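Local coordinates for protein Polyphosphate:AMP phosphotransferase (Pseudomonas aeruginosa PAO1, PDB 3CZP) that transfers phosphate from inorganic polyphosphate to AMP to make ADP, and less efficiently to GMP to make GDP, with magnesium as cofactor, at residues D257-L265 / D447-D458. Numbering follows the deposited sequence.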
# COMPACT_ATOMS: atom_id res chain seq x y z
N ASP A 257 20.51 -28.52 -23.42
CA ASP A 257 21.55 -28.07 -22.50
C ASP A 257 21.84 -26.56 -22.65
O ASP A 257 22.57 -26.14 -23.55
CB ASP A 257 22.82 -28.89 -22.72
CG ASP A 257 23.83 -28.72 -21.60
OD1 ASP A 257 23.39 -28.64 -20.44
OD2 ASP A 257 25.06 -28.68 -21.88
N ASN A 258 21.29 -25.77 -21.72
CA ASN A 258 21.42 -24.30 -21.73
C ASN A 258 22.67 -23.69 -21.03
O ASN A 258 22.81 -22.47 -20.93
CB ASN A 258 20.14 -23.69 -21.13
CG ASN A 258 19.25 -23.06 -22.19
OD1 ASN A 258 19.69 -22.23 -22.97
ND2 ASN A 258 17.98 -23.45 -22.20
N ARG A 259 23.60 -24.54 -20.57
CA ARG A 259 24.79 -24.08 -19.81
C ARG A 259 25.96 -23.54 -20.66
O ARG A 259 26.90 -22.96 -20.09
CB ARG A 259 25.28 -25.16 -18.84
CG ARG A 259 25.69 -26.49 -19.47
CD ARG A 259 26.41 -27.43 -18.48
NE ARG A 259 25.50 -27.97 -17.45
CZ ARG A 259 25.48 -27.62 -16.16
NH1 ARG A 259 24.60 -28.19 -15.34
NH2 ARG A 259 26.32 -26.71 -15.66
N GLY A 260 25.90 -23.71 -21.98
CA GLY A 260 26.90 -23.15 -22.91
C GLY A 260 26.89 -21.63 -23.02
O GLY A 260 27.88 -21.05 -23.46
N LEU A 261 25.78 -20.99 -22.62
CA LEU A 261 25.70 -19.52 -22.54
C LEU A 261 26.58 -18.99 -21.40
O LEU A 261 27.15 -17.90 -21.49
CB LEU A 261 24.25 -19.03 -22.28
CG LEU A 261 23.04 -19.45 -23.16
CD1 LEU A 261 21.68 -19.04 -22.51
CD2 LEU A 261 23.15 -18.93 -24.63
N LEU A 262 26.68 -19.79 -20.33
CA LEU A 262 27.48 -19.45 -19.15
C LEU A 262 28.89 -20.02 -19.25
O LEU A 262 29.85 -19.36 -18.85
CB LEU A 262 26.80 -19.97 -17.87
CG LEU A 262 25.42 -19.33 -17.45
CD1 LEU A 262 25.01 -20.03 -16.12
CD2 LEU A 262 25.51 -17.72 -17.20
N ASP A 263 29.01 -21.22 -19.81
CA ASP A 263 30.31 -21.85 -19.99
C ASP A 263 31.16 -21.10 -21.01
O ASP A 263 32.39 -21.17 -20.98
CB ASP A 263 30.14 -23.31 -20.42
CG ASP A 263 29.62 -24.19 -19.30
OD1 ASP A 263 30.01 -23.96 -18.13
OD2 ASP A 263 28.83 -25.11 -19.58
N SER A 264 30.50 -20.38 -21.92
CA SER A 264 31.21 -19.63 -22.95
C SER A 264 31.67 -18.22 -22.55
O SER A 264 32.38 -17.57 -23.30
CB SER A 264 30.41 -19.58 -24.25
OG SER A 264 29.41 -18.57 -24.22
N LEU A 265 31.29 -17.73 -21.37
CA LEU A 265 31.83 -16.44 -20.90
C LEU A 265 33.32 -16.48 -20.66
O LEU A 265 33.86 -17.49 -20.20
CB LEU A 265 31.19 -15.99 -19.60
CG LEU A 265 29.75 -15.55 -19.72
CD1 LEU A 265 29.18 -15.36 -18.33
CD2 LEU A 265 29.72 -14.27 -20.53
N ASP A 447 25.80 -26.37 -9.96
CA ASP A 447 25.39 -26.74 -11.32
C ASP A 447 23.87 -26.63 -11.51
O ASP A 447 23.41 -26.55 -12.68
CB ASP A 447 25.91 -28.13 -11.75
CG ASP A 447 27.31 -28.07 -12.42
OD1 ASP A 447 27.97 -27.02 -12.39
OD2 ASP A 447 27.78 -29.10 -12.99
N GLN A 448 23.09 -26.65 -10.41
CA GLN A 448 21.63 -26.36 -10.48
C GLN A 448 21.38 -24.90 -10.83
O GLN A 448 20.40 -24.58 -11.51
CB GLN A 448 20.90 -26.71 -9.18
CG GLN A 448 20.79 -28.22 -8.82
CD GLN A 448 20.09 -28.47 -7.46
OE1 GLN A 448 20.74 -28.70 -6.44
NE2 GLN A 448 18.76 -28.41 -7.45
N TYR A 449 22.24 -24.00 -10.36
CA TYR A 449 22.07 -22.59 -10.77
C TYR A 449 22.53 -22.39 -12.20
O TYR A 449 21.95 -21.57 -12.90
CB TYR A 449 22.73 -21.61 -9.79
CG TYR A 449 21.89 -21.38 -8.54
CD1 TYR A 449 21.99 -22.25 -7.44
CD2 TYR A 449 20.97 -20.33 -8.48
CE1 TYR A 449 21.19 -22.06 -6.29
CE2 TYR A 449 20.18 -20.13 -7.36
CZ TYR A 449 20.28 -20.98 -6.27
OH TYR A 449 19.46 -20.75 -5.17
N VAL A 450 23.52 -23.14 -12.65
CA VAL A 450 23.99 -23.01 -14.03
C VAL A 450 22.86 -23.41 -14.98
O VAL A 450 22.49 -22.65 -15.90
CB VAL A 450 25.29 -23.85 -14.30
CG1 VAL A 450 25.72 -23.72 -15.76
CG2 VAL A 450 26.43 -23.40 -13.39
N ASP A 451 22.25 -24.57 -14.71
CA ASP A 451 21.14 -25.04 -15.54
C ASP A 451 19.99 -24.06 -15.52
O ASP A 451 19.41 -23.77 -16.55
CB ASP A 451 20.62 -26.40 -15.08
CG ASP A 451 21.54 -27.51 -15.44
OD1 ASP A 451 22.37 -27.38 -16.38
OD2 ASP A 451 21.42 -28.55 -14.77
N ALA A 452 19.68 -23.53 -14.34
CA ALA A 452 18.58 -22.58 -14.16
C ALA A 452 18.81 -21.18 -14.76
O ALA A 452 17.89 -20.54 -15.33
CB ALA A 452 18.25 -22.49 -12.65
N VAL A 453 20.03 -20.67 -14.62
CA VAL A 453 20.40 -19.38 -15.25
C VAL A 453 20.37 -19.53 -16.76
O VAL A 453 19.83 -18.67 -17.46
CB VAL A 453 21.78 -18.86 -14.75
CG1 VAL A 453 22.25 -17.59 -15.49
CG2 VAL A 453 21.67 -18.60 -13.26
N GLY A 454 20.87 -20.65 -17.27
CA GLY A 454 20.78 -20.96 -18.68
C GLY A 454 19.38 -20.94 -19.25
O GLY A 454 19.14 -20.35 -20.30
N ASP A 455 18.45 -21.60 -18.57
CA ASP A 455 17.07 -21.62 -18.99
C ASP A 455 16.43 -20.28 -18.93
O ASP A 455 15.67 -19.92 -19.84
CB ASP A 455 16.25 -22.58 -18.13
CG ASP A 455 16.64 -23.99 -18.34
OD1 ASP A 455 17.32 -24.29 -19.36
OD2 ASP A 455 16.26 -24.83 -17.50
N MSE A 456 16.71 -19.56 -17.85
CA MSE A 456 16.20 -18.22 -17.65
C MSE A 456 16.57 -17.33 -18.82
O MSE A 456 15.73 -16.72 -19.44
CB MSE A 456 16.77 -17.63 -16.35
CG MSE A 456 16.50 -16.15 -16.13
SE MSE A 456 17.21 -15.67 -14.37
CE MSE A 456 19.03 -15.40 -14.91
N VAL A 457 17.86 -17.27 -19.12
CA VAL A 457 18.38 -16.47 -20.23
C VAL A 457 17.79 -16.91 -21.60
O VAL A 457 17.27 -16.08 -22.37
CB VAL A 457 19.94 -16.48 -20.22
CG1 VAL A 457 20.52 -15.73 -21.46
CG2 VAL A 457 20.44 -15.87 -18.90
N ASP A 458 17.80 -18.20 -21.89
CA ASP A 458 17.11 -18.68 -23.07
C ASP A 458 15.64 -18.26 -23.20
O ASP A 458 15.19 -17.86 -24.27
CB ASP A 458 17.14 -20.20 -23.09
CG ASP A 458 16.41 -20.76 -24.28
OD1 ASP A 458 16.88 -20.53 -25.43
OD2 ASP A 458 15.37 -21.45 -24.08
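A salt-bridge network centred on R259 joins the turn before the short helix 260-263 to helix 446-460 of the second PPK2 domain, a P-loop kinase-like fold with a five-stranded parallel sheet. R259 is the one cation among three aspartates. Its chain bends at chi3 (70°), and the guanidinium comes to lie along the first turn of 447-458. D451 OD1 sits over one guanidinium face, 2.6 Å from R259 NH1. The two planar groups are 71° apart. D447 adds a long ion pair to NH2, and its carbonyl O takes a weak hydrogen bond from NH1. D257 OD1 makes a long ion pair with R259 NE within its own segment. Two turns beyond D447, G454 lies against N258, and its CA meets N258 O at 3.4 Å. L262 puts CD2 3.7 Å from V453 CG1, and both residues also touch W410 of strand 404-412. L261 CD1 packs on V457 CG1. These two leucines bring the short helix onto the longer one, at the domain surface. D455 is shared. Its OD2 pairs with R375, and N258 ND2 donates to OD1 at 3.0 Å, on the anti side of the carboxylate and 15° out of its plane.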